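Local coordinates for protein aminoglycoside N(3)-acetyltransferase (Enterobacter cloacae, PDB 6NP3) that transfers the acetyl group of acetyl-CoA to the N3 amine of 2-deoxystreptamine antibiotics such as gentamicin, and so probably confers resistance to them, at residues T53-A58 with G125-W130; G20-P25 with L151-K156; V185-P190 with T202-S207. One frame throughout, in Å; residues are numbered along the deposited sequence. Where two conformers were deposited one is given.

Contact 1 of 3, residues T53-A58 with G125-W130; sequences TGNILA and GPDAAW
The side chains of N55 and D127 cross at about a right angle, yet the amide and carboxylate planes are only 27° apart. N55 uses both ends of its amide. Its OD1 accepts the backbone N-H of D127, with 2.9 Å between N55 OD1 and D127 N; the donor sits a little off the carbonyl plane, and the N-H...O angle is 155°. N55 ND2 reaches D127 OD2 at 3.0 Å, a weak, bent bond. Asparagine suits this place because one short side chain carries an acceptor for the main chain and a donor for the acid. With CG anti to the carbonyl carbon (chi1 -63°), the amide is carried out from strand 55-59 toward the turn. That type I beta turn, G125 to A128, is closed by A128 N on G125 O and leads from strand 121-124, which pairs with 55-59 in the central mixed sheet, into helix 128-132; D127 is at the N-cap position, though its side chain makes no capping bond. P126 brings its ring alongside: CD lies 3.2 Å from G54 O, and CG approaches the backbone of T53. G125 suits its spot because its CA runs close against G54 O and N55 OD1, with backbone angles that only a residue without a CB adopts easily. D127, a magnesium-binding residue, has the ion about 3 Å from its side chain, and its OD2 is also hydrogen-bonded to H153 NE2.

Contact 2 of 3, residues G20-P25 with L151-K156; sequences GDMVMP and LAHAGK
The imidazole of H153 meets M22 at its edge: M22 SD lies near the ring plane, 3.6 Å from H153 CD2, and the sulfur stands 77° off the ring normal. Around this pair, W130 packs on H153 edge-to-face, and H153 NE2 is bonded to OD2 of the magnesium-binding residue D127. Methionine suits the spot because its chain can fold: CG is anti to the backbone N (chi1 166°), then the chain bends at chi2 and chi3, laying CB and CG against the carbonyl of H153 while the sulfur meets the ring and the methyl turns back toward strand 55-59. Next to this pair the backbones join as neighbouring parallel strands of the central sheet, 22-27 beside 156-160. K156 N donates to M22 O at 2.8 Å and K156 O accepts from M24 N at 2.9 Å, so K156 brackets V23. One water spans M22 N and A154 O where the loop veers off before the strand. K156, extended beyond CG, runs back to D21, placing NZ 2.8 Å from D21 OD2 and above the carboxylate plane; a second water links NZ to D21 OD1. Lysine has the length for this, and D21 can accept from R18 N on the same OD2. The carboxylate, the water and a weak bond to G16 O together would probably stabilise the ammonium form of K156, pinning the partly exposed start of the strand pair.

Contact 3 of 3, residues V185-P190 with T202-S207; sequences VTYSMP and TSDWDS. With LLL ((2R,3R,4R,5R)-2-((1S,2S,3R,4S,6R)-4,6-diamino-3-((2R,3R,6S)-3-amino-6-(aminomethyl)-tetrahydro-2H-pyran-2-yloxy)-2-hydr oxycyclohexyloxy)-5-methyl-4-(methylamino)-tetrahydro-2H-pyran-3,5-diol), chain B.
A beta hairpin, strand 184-193 folded back on 196-205, brings the two segments together at its open end, from which the chain runs on into the gentamicin pocket. V185 and D204 form a hydrogen-bonded antiparallel pair, with V185 N 2.9 Å from D204 O; Y187 and T202 form the next, with T202 N 2.9 Å from Y187 O. Between them T186 and S203 make the non-hydrogen-bonded pair, their CA atoms only 4.2 Å apart and their small side chains suited to that closeness. On the face of V185, Y187, T202 and D204, T202 CG2 sits over one face of the Y187 ring, offset toward its rim, 4.0 Å from Y187 CE1, while V185 CG2 comes to the ring edge. A chi1 of 54° puts Y187 CG between the backbone N and carbonyl carbon, which turns the ring alongside T202. The Y187 hydroxyl shares a water with D204, whose OD2 accepts from that water at 2.6 Å and from A140 N; D204 OD1 takes W205 N. Beyond the strand, V185 CG1 packs 3.6 Å from D206 CG, against a carboxylate whose OD2 is in a salt bridge with R183 and whose OD1 accepts from N208 N. S207 OG then accepts the antibiotic's N12 amine at 2.8 Å. With D118, E68 and N208 among the other partners, the pocket's acidic and neutral oxygens are well matched to a ligand that is probably polycationic.

Contacts 1 and 2 share the central mixed sheet, since strands 55-59 and 22-27 are neighbours in it, and contact 1 is nested within the loop that contact 2 closes. They touch through N55 N with D21 O and D127 OD2 with H153 NE2, near the magnesium ion. All three contacts are partly buried, and none is pure core; contact 1 relies on side-chain amide and acid bonding to a turn, contact 2 on parallel strand bonds with a partly exposed salt bridge. Contact 3, about 26 Å from either between centres, belongs to a separate hairpin across the chain's centre from contact 2. Regular antiparallel bonding dominates there, and it alone of the three touches the antibiotic.

Contact 1 of 3, residues T53-A58 with G125-W130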
loop_
_atom_site.group_PDB
_atom_site.type_symbol
_atom_site.label_atom_id
_atom_site.label_comp_id
_atom_site.label_asym_id
_atom_site.label_seq_id
_atom_site.Cartn_x
_atom_site.Cartn_y
_atom_site.Cartn_z
ATOM N N THR A 53 -1.592 -4.024 -20.976
ATOM C CA THR A 53 -0.457 -3.130 -20.774
ATOM C C THR A 53 -0.532 -2.389 -19.447
ATOM O O THR A 53 0.384 -1.640 -19.128
ATOM C CB THR A 53 -0.350 -2.093 -21.896
ATOM O OG1 THR A 53 -1.455 -1.176 -21.788
ATOM C CG2 THR A 53 -0.382 -2.724 -23.261
ATOM N N GLY A 54 -1.601 -2.555 -18.690
ATOM C CA GLY A 54 -1.708 -1.875 -17.413
ATOM C C GLY A 54 -1.016 -2.624 -16.292
ATOM O O GLY A 54 -0.512 -3.735 -16.458
ATOM N N ASN A 55 -1.005 -1.995 -15.118
ATOM C CA ASN A 55 -0.345 -2.574 -13.962
ATOM C C ASN A 55 -1.191 -2.314 -12.719
ATOM O O ASN A 55 -1.873 -1.293 -12.605
ATOM C CB ASN A 55 1.051 -1.979 -13.730
ATOM C CG ASN A 55 2.010 -2.254 -14.861
ATOM O OD1 ASN A 55 2.665 -3.293 -14.909
ATOM N ND2 ASN A 55 2.093 -1.313 -15.790
ATOM N N ILE A 56 -1.086 -3.233 -11.770
ATOM C CA ILE A 56 -1.673 -3.106 -10.431
ATOM C C ILE A 56 -0.542 -3.228 -9.420
ATOM O O ILE A 56 0.311 -4.117 -9.540
ATOM C CB ILE A 56 -2.686 -4.240 -10.171
ATOM C CG1 ILE A 56 -3.824 -4.150 -11.181
ATOM C CG2 ILE A 56 -3.202 -4.241 -8.734
ATOM C CD1 ILE A 56 -4.790 -5.276 -11.213
ATOM N N LEU A 57 -0.529 -2.341 -8.430
ATOM C CA LEU A 57 0.399 -2.393 -7.308
ATOM C C LEU A 57 -0.422 -2.377 -6.031
ATOM O O LEU A 57 -1.327 -1.552 -5.898
ATOM C CB LEU A 57 1.308 -1.162 -7.322
ATOM C CG LEU A 57 2.331 -1.057 -6.192
ATOM C CD1 LEU A 57 3.338 -2.143 -6.348
ATOM C CD2 LEU A 57 3.011 0.288 -6.166
ATOM N N ALA A 58 -0.136 -3.288 -5.110
ATOM C CA ALA A 58 -0.878 -3.331 -3.860
ATOM C C ALA A 58 0.076 -3.425 -2.694
ATOM O O ALA A 58 1.080 -4.125 -2.772
ATOM C CB ALA A 58 -1.849 -4.517 -3.830
ATOM N N GLY A 125 1.488 -7.087 -13.911
ATOM C CA GLY A 125 1.515 -6.398 -15.184
ATOM C C GLY A 125 2.910 -6.338 -15.755
ATOM O O GLY A 125 3.881 -6.792 -15.133
ATOM N N PRO A 126 3.048 -5.784 -16.957
ATOM C CA PRO A 126 4.349 -5.831 -17.633
ATOM C C PRO A 126 5.459 -5.134 -16.888
ATOM O O PRO A 126 6.633 -5.455 -17.095
ATOM C CB PRO A 126 4.077 -5.189 -18.996
ATOM C CG PRO A 126 2.616 -5.411 -19.227
ATOM C CD PRO A 126 1.987 -5.270 -17.834
ATOM N N ASP A 127 5.145 -4.148 -16.053
ATOM C CA ASP A 127 6.161 -3.392 -15.333
ATOM C C ASP A 127 6.323 -3.870 -13.898
ATOM O O ASP A 127 6.988 -3.213 -13.088
ATOM C CB ASP A 127 5.822 -1.904 -15.371
ATOM C CG ASP A 127 5.724 -1.359 -16.778
ATOM O OD1 ASP A 127 6.568 -1.685 -17.626
ATOM O OD2 ASP A 127 4.770 -0.617 -17.069
ATOM N N ALA A 128 5.799 -5.051 -13.587
ATOM C CA ALA A 128 5.778 -5.522 -12.209
ATOM C C ALA A 128 7.177 -5.697 -11.640
ATOM O O ALA A 128 7.429 -5.360 -10.474
ATOM C CB ALA A 128 5.044 -6.854 -12.127
ATOM N N ALA A 129 8.108 -6.251 -12.411
ATOM C CA ALA A 129 9.440 -6.436 -11.846
ATOM C C ALA A 129 10.096 -5.094 -11.536
ATOM O O ALA A 129 10.778 -4.944 -10.511
ATOM C CB ALA A 129 10.310 -7.268 -12.789
ATOM N N TRP A 130 9.950 -4.128 -12.434
ATOM C CA TRP A 130 10.507 -2.800 -12.203
ATOM C C TRP A 130 9.857 -2.131 -11.001
ATOM O O TRP A 130 10.531 -1.435 -10.238
ATOM C CB TRP A 130 10.297 -1.970 -13.468
ATOM C CG TRP A 130 10.698 -0.546 -13.357
ATOM C CD1 TRP A 130 11.948 -0.043 -13.520
ATOM C CD2 TRP A 130 9.858 0.570 -13.068
ATOM N NE1 TRP A 130 11.949 1.306 -13.309
ATOM C CE2 TRP A 130 10.674 1.707 -13.036
ATOM C CE3 TRP A 130 8.501 0.713 -12.798
ATOM C CZ2 TRP A 130 10.169 2.968 -12.799
ATOM C CZ3 TRP A 130 8.006 1.982 -12.581
ATOM C CH2 TRP A 130 8.830 3.084 -12.593
#

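Contact 2 of 3, residues G20-P25 with L151-K156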
loop_
_atom_site.group_PDB
_atom_site.type_symbol
_atom_site.label_atom_id
_atom_site.label_comp_id
_atom_site.label_asym_id
_atom_site.label_seq_id
_atom_site.Cartn_x
_atom_site.Cartn_y
_atom_site.Cartn_z
ATOM N N GLY A 20 -4.119 0.447 -19.833
ATOM C CA GLY A 20 -2.776 0.937 -19.688
ATOM C C GLY A 20 -2.480 1.615 -18.368
ATOM O O GLY A 20 -1.320 1.937 -18.103
ATOM N N ASP A 21 -3.487 1.861 -17.543
ATOM C CA ASP A 21 -3.257 2.585 -16.305
ATOM C C ASP A 21 -2.430 1.756 -15.319
ATOM O O ASP A 21 -2.407 0.523 -15.344
ATOM C CB ASP A 21 -4.591 2.943 -15.640
ATOM C CG ASP A 21 -5.292 4.154 -16.253
ATOM O OD1 ASP A 21 -4.748 4.804 -17.152
ATOM O OD2 ASP A 21 -6.405 4.470 -15.759
ATOM N N MET A 22 -1.822 2.490 -14.387
ATOM C CA MET A 22 -1.061 1.984 -13.247
ATOM C C MET A 22 -1.922 2.307 -12.022
ATOM O O MET A 22 -2.054 3.482 -11.655
ATOM C CB MET A 22 0.256 2.762 -13.187
ATOM C CG MET A 22 1.057 2.637 -11.886
ATOM S SD MET A 22 1.950 1.126 -11.639
ATOM C CE MET A 22 0.746 0.144 -10.754
ATOM N N VAL A 23 -2.512 1.286 -11.393
ATOM C CA VAL A 23 -3.516 1.479 -10.344
ATOM C C VAL A 23 -3.089 0.790 -9.052
ATOM O O VAL A 23 -2.686 -0.381 -9.064
ATOM C CB VAL A 23 -4.896 0.967 -10.799
ATOM C CG1 VAL A 23 -5.916 1.003 -9.678
ATOM C CG2 VAL A 23 -5.358 1.750 -11.996
ATOM N N MET A 24 -3.232 1.511 -7.930
ATOM C CA MET A 24 -3.011 0.965 -6.594
ATOM C C MET A 24 -4.352 0.964 -5.879
ATOM O O MET A 24 -4.868 2.044 -5.528
ATOM C CB MET A 24 -2.004 1.813 -5.820
ATOM C CG MET A 24 -1.725 1.291 -4.433
ATOM S SD MET A 24 -0.279 2.066 -3.731
ATOM C CE MET A 24 -0.060 1.044 -2.302
ATOM N N PRO A 25 -4.940 -0.194 -5.630
ATOM C CA PRO A 25 -6.251 -0.239 -4.984
ATOM C C PRO A 25 -6.161 -0.332 -3.466
ATOM O O PRO A 25 -5.262 -0.944 -2.890
ATOM C CB PRO A 25 -6.876 -1.518 -5.566
ATOM C CG PRO A 25 -5.690 -2.433 -5.699
ATOM C CD PRO A 25 -4.519 -1.528 -6.108
ATOM N N LEU A 151 4.795 6.503 -8.128
ATOM C CA LEU A 151 4.547 7.925 -8.250
ATOM C C LEU A 151 5.214 8.494 -9.484
ATOM O O LEU A 151 4.757 9.514 -9.999
ATOM C CB LEU A 151 5.090 8.680 -7.045
ATOM C CG LEU A 151 4.346 8.412 -5.744
ATOM C CD1 LEU A 151 5.095 8.956 -4.540
ATOM C CD2 LEU A 151 2.919 8.911 -5.777
ATOM N N ALA A 152 6.257 7.851 -9.994
ATOM C CA ALA A 152 6.891 8.250 -11.244
ATOM C C ALA A 152 6.240 7.614 -12.472
ATOM O O ALA A 152 6.645 7.921 -13.604
ATOM C CB ALA A 152 8.393 7.905 -11.188
ATOM N N HIS A 153 5.252 6.744 -12.280
ATOM C CA HIS A 153 4.686 5.908 -13.328
ATOM C C HIS A 153 3.210 6.214 -13.516
ATOM O O HIS A 153 2.414 5.335 -13.834
ATOM C CB HIS A 153 4.885 4.444 -12.966
ATOM C CG HIS A 153 4.784 3.488 -14.110
ATOM N ND1 HIS A 153 5.252 3.747 -15.383
ATOM C CD2 HIS A 153 4.293 2.231 -14.136
ATOM C CE1 HIS A 153 5.062 2.677 -16.141
ATOM N NE2 HIS A 153 4.487 1.743 -15.405
ATOM N N ALA A 154 2.848 7.483 -13.339
ATOM C CA ALA A 154 1.498 7.949 -13.620
ATOM C C ALA A 154 0.486 7.248 -12.728
ATOM O O ALA A 154 -0.649 7.026 -13.121
ATOM C CB ALA A 154 1.120 7.831 -15.107
ATOM N N GLY A 155 0.889 6.883 -11.514
ATOM C CA GLY A 155 0.038 6.051 -10.692
ATOM C C GLY A 155 -1.281 6.729 -10.352
ATOM O O GLY A 155 -1.335 7.942 -10.093
ATOM N N LYS A 156 -2.326 5.907 -10.239
ATOM C CA LYS A 156 -3.640 6.313 -9.766
ATOM C C LYS A 156 -3.980 5.475 -8.549
ATOM O O LYS A 156 -3.719 4.264 -8.521
ATOM C CB LYS A 156 -4.726 6.099 -10.819
ATOM C CG LYS A 156 -4.503 6.855 -12.093
ATOM C CD LYS A 156 -5.652 6.635 -13.053
ATOM C CE LYS A 156 -5.434 7.310 -14.387
ATOM N NZ LYS A 156 -6.640 7.180 -15.296
HETATM O O HOH W 1 -5.222 7.400 -17.820
HETATM O O HOH W 2 -2.169 5.348 -14.770
#

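Contact 3 of 3, residues V185-P190 with T202-S207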
loop_
_atom_site.group_PDB
_atom_site.type_symbol
_atom_site.label_atom_id
_atom_site.label_comp_id
_atom_site.label_asym_id
_atom_site.label_seq_id
_atom_site.Cartn_x
_atom_site.Cartn_y
_atom_site.Cartn_z
ATOM N N VAL A 185 11.386 4.647 13.761
ATOM C CA VAL A 185 11.217 3.387 14.468
ATOM C C VAL A 185 12.382 2.486 14.099
ATOM O O VAL A 185 12.961 2.596 13.015
ATOM C CB VAL A 185 9.890 2.669 14.127
ATOM C CG1 VAL A 185 8.714 3.401 14.714
ATOM C CG2 VAL A 185 9.717 2.483 12.623
ATOM N N THR A 186 12.715 1.577 15.008
ATOM C CA THR A 186 13.671 0.515 14.734
ATOM C C THR A 186 12.970 -0.832 14.871
ATOM O O THR A 186 12.208 -1.048 15.815
ATOM C CB THR A 186 14.870 0.611 15.695
ATOM O OG1 THR A 186 15.604 1.818 15.436
ATOM C CG2 THR A 186 15.793 -0.589 15.548
ATOM N N TYR A 187 13.176 -1.717 13.905
ATOM C CA TYR A 187 12.591 -3.049 13.969
ATOM C C TYR A 187 13.496 -3.994 13.202
ATOM O O TYR A 187 14.443 -3.570 12.539
ATOM C CB TYR A 187 11.152 -3.044 13.468
ATOM C CG TYR A 187 10.941 -2.468 12.091
ATOM C CD1 TYR A 187 11.142 -3.236 10.965
ATOM C CD2 TYR A 187 10.502 -1.167 11.921
ATOM C CE1 TYR A 187 10.921 -2.710 9.687
ATOM C CE2 TYR A 187 10.268 -0.643 10.665
ATOM C CZ TYR A 187 10.509 -1.411 9.559
ATOM O OH TYR A 187 10.275 -0.911 8.294
ATOM N N SER A 188 13.188 -5.287 13.292
ATOM C CA SER A 188 13.992 -6.330 12.686
ATOM C C SER A 188 13.104 -7.262 11.893
ATOM O O SER A 188 12.015 -7.625 12.344
ATOM C CB SER A 188 14.706 -7.148 13.764
ATOM O OG SER A 188 15.567 -6.328 14.541
ATOM N N MET A 189 13.593 -7.653 10.728
ATOM C CA MET A 189 12.883 -8.588 9.882
ATOM C C MET A 189 13.796 -9.738 9.491
ATOM O O MET A 189 14.984 -9.533 9.222
ATOM C CB MET A 189 12.395 -7.895 8.600
ATOM C CG MET A 189 11.361 -6.796 8.836
ATOM S SD MET A 189 9.750 -7.496 9.261
ATOM C CE MET A 189 9.313 -6.490 10.713
ATOM N N PRO A 190 13.242 -10.943 9.365
ATOM C CA PRO A 190 14.039 -12.099 8.931
ATOM C C PRO A 190 13.902 -12.300 7.432
ATOM O O PRO A 190 12.796 -12.559 6.930
ATOM C CB PRO A 190 13.418 -13.248 9.734
ATOM C CG PRO A 190 11.971 -12.872 9.855
ATOM C CD PRO A 190 11.886 -11.338 9.778
ATOM N N THR A 202 16.785 -2.427 11.172
ATOM C CA THR A 202 16.844 -1.159 10.468
ATOM C C THR A 202 16.054 -0.116 11.230
ATOM O O THR A 202 15.230 -0.437 12.079
ATOM C CB THR A 202 16.236 -1.291 9.060
ATOM O OG1 THR A 202 16.600 -0.158 8.267
ATOM C CG2 THR A 202 14.698 -1.389 9.101
ATOM N N SER A 203 16.280 1.149 10.895
ATOM C CA SER A 203 15.358 2.210 11.272
ATOM C C SER A 203 14.675 2.755 10.024
ATOM O O SER A 203 15.182 2.613 8.917
ATOM C CB SER A 203 16.080 3.327 12.033
ATOM O OG SER A 203 16.974 4.020 11.203
ATOM N N ASP A 204 13.513 3.371 10.210
ATOM C CA ASP A 204 12.795 4.004 9.110
ATOM C C ASP A 204 11.840 5.009 9.732
ATOM O O ASP A 204 11.693 5.074 10.950
ATOM C CB ASP A 204 12.068 2.966 8.230
ATOM C CG ASP A 204 11.986 3.375 6.761
ATOM O OD1 ASP A 204 12.051 4.607 6.464
ATOM O OD2 ASP A 204 11.833 2.453 5.927
ATOM N N TRP A 205 11.200 5.800 8.884
ATOM C CA TRP A 205 10.167 6.694 9.387
ATOM C C TRP A 205 9.034 5.912 10.041
ATOM O O TRP A 205 8.647 4.836 9.568
ATOM C CB TRP A 205 9.638 7.583 8.255
ATOM C CG TRP A 205 10.753 8.279 7.528
ATOM C CD1 TRP A 205 11.166 8.049 6.268
ATOM C CD2 TRP A 205 11.631 9.270 8.064
ATOM N NE1 TRP A 205 12.225 8.856 5.957
ATOM C CE2 TRP A 205 12.529 9.619 7.050
ATOM C CE3 TRP A 205 11.742 9.899 9.298
ATOM C CZ2 TRP A 205 13.529 10.561 7.239
ATOM C CZ3 TRP A 205 12.755 10.828 9.476
ATOM C CH2 TRP A 205 13.624 11.144 8.458
ATOM N N ASP A 206 8.457 6.470 11.098
ATOM C CA ASP A 206 7.326 5.830 11.760
ATOM C C ASP A 206 6.111 5.904 10.841
ATOM O O ASP A 206 5.608 6.996 10.555
ATOM C CB ASP A 206 7.085 6.531 13.092
ATOM C CG ASP A 206 6.103 5.819 13.970
ATOM O OD1 ASP A 206 5.396 4.901 13.484
ATOM O OD2 ASP A 206 6.098 6.193 15.191
ATOM N N SER A 207 5.633 4.744 10.374
ATOM C CA SER A 207 4.441 4.722 9.527
ATOM C C SER A 207 3.144 4.770 10.320
ATOM O O SER A 207 2.066 4.730 9.719
ATOM C CB SER A 207 4.440 3.535 8.564
ATOM O OG SER A 207 4.272 2.327 9.262
HETATM C C11 LLL B . -3.090 1.877 10.469
HETATM O O11 LLL B . -2.362 2.124 9.238
HETATM C C21 LLL B . -4.570 1.791 10.107
HETATM N N21 LLL B . -4.691 0.856 8.993
HETATM C C31 LLL B . -5.052 3.099 9.598
HETATM C C41 LLL B . -4.867 4.137 10.693
HETATM C C51 LLL B . -3.392 4.158 11.079
HETATM O O51 LLL B . -2.962 2.883 11.468
HETATM C C61 LLL B . -3.165 5.094 12.246
HETATM N N61 LLL B . -1.743 5.069 12.583
HETATM C C12 LLL B . 1.394 0.649 8.016
HETATM N N12 LLL B . 2.812 0.402 7.795
HETATM C C22 LLL B . 1.004 2.068 7.603
HETATM C C32 LLL B . -0.493 2.205 7.796
HETATM N N32 LLL B . -0.911 3.548 7.384
HETATM C C42 LLL B . -0.937 1.999 9.244
HETATM C C52 LLL B . -0.435 0.641 9.737
HETATM O O52 LLL B . -0.684 0.551 11.120
HETATM C C62 LLL B . 1.050 0.447 9.497
HETATM O O62 LLL B . 1.382 -0.887 9.838
HETATM C C13 LLL B . 2.467 -1.086 10.746
HETATM C C23 LLL B . 3.102 -2.423 10.371
HETATM O O23 LLL B . 3.452 -2.373 9.003
HETATM C C33 LLL B . 2.093 -3.572 10.549
HETATM N N33 LLL B . 2.756 -4.869 10.291
HETATM C C43 LLL B . 1.540 -3.521 11.988
HETATM O O43 LLL B . 2.602 -3.890 12.845
HETATM C C53 LLL B . 1.035 -2.113 12.320
HETATM O O53 LLL B . 2.017 -1.124 12.114
HETATM C C83 LLL B . 0.366 -4.495 12.141
HETATM C C93 LLL B . 2.009 -5.653 9.285
HETATM O O HOH W 3 12.202 -0.088 6.479
#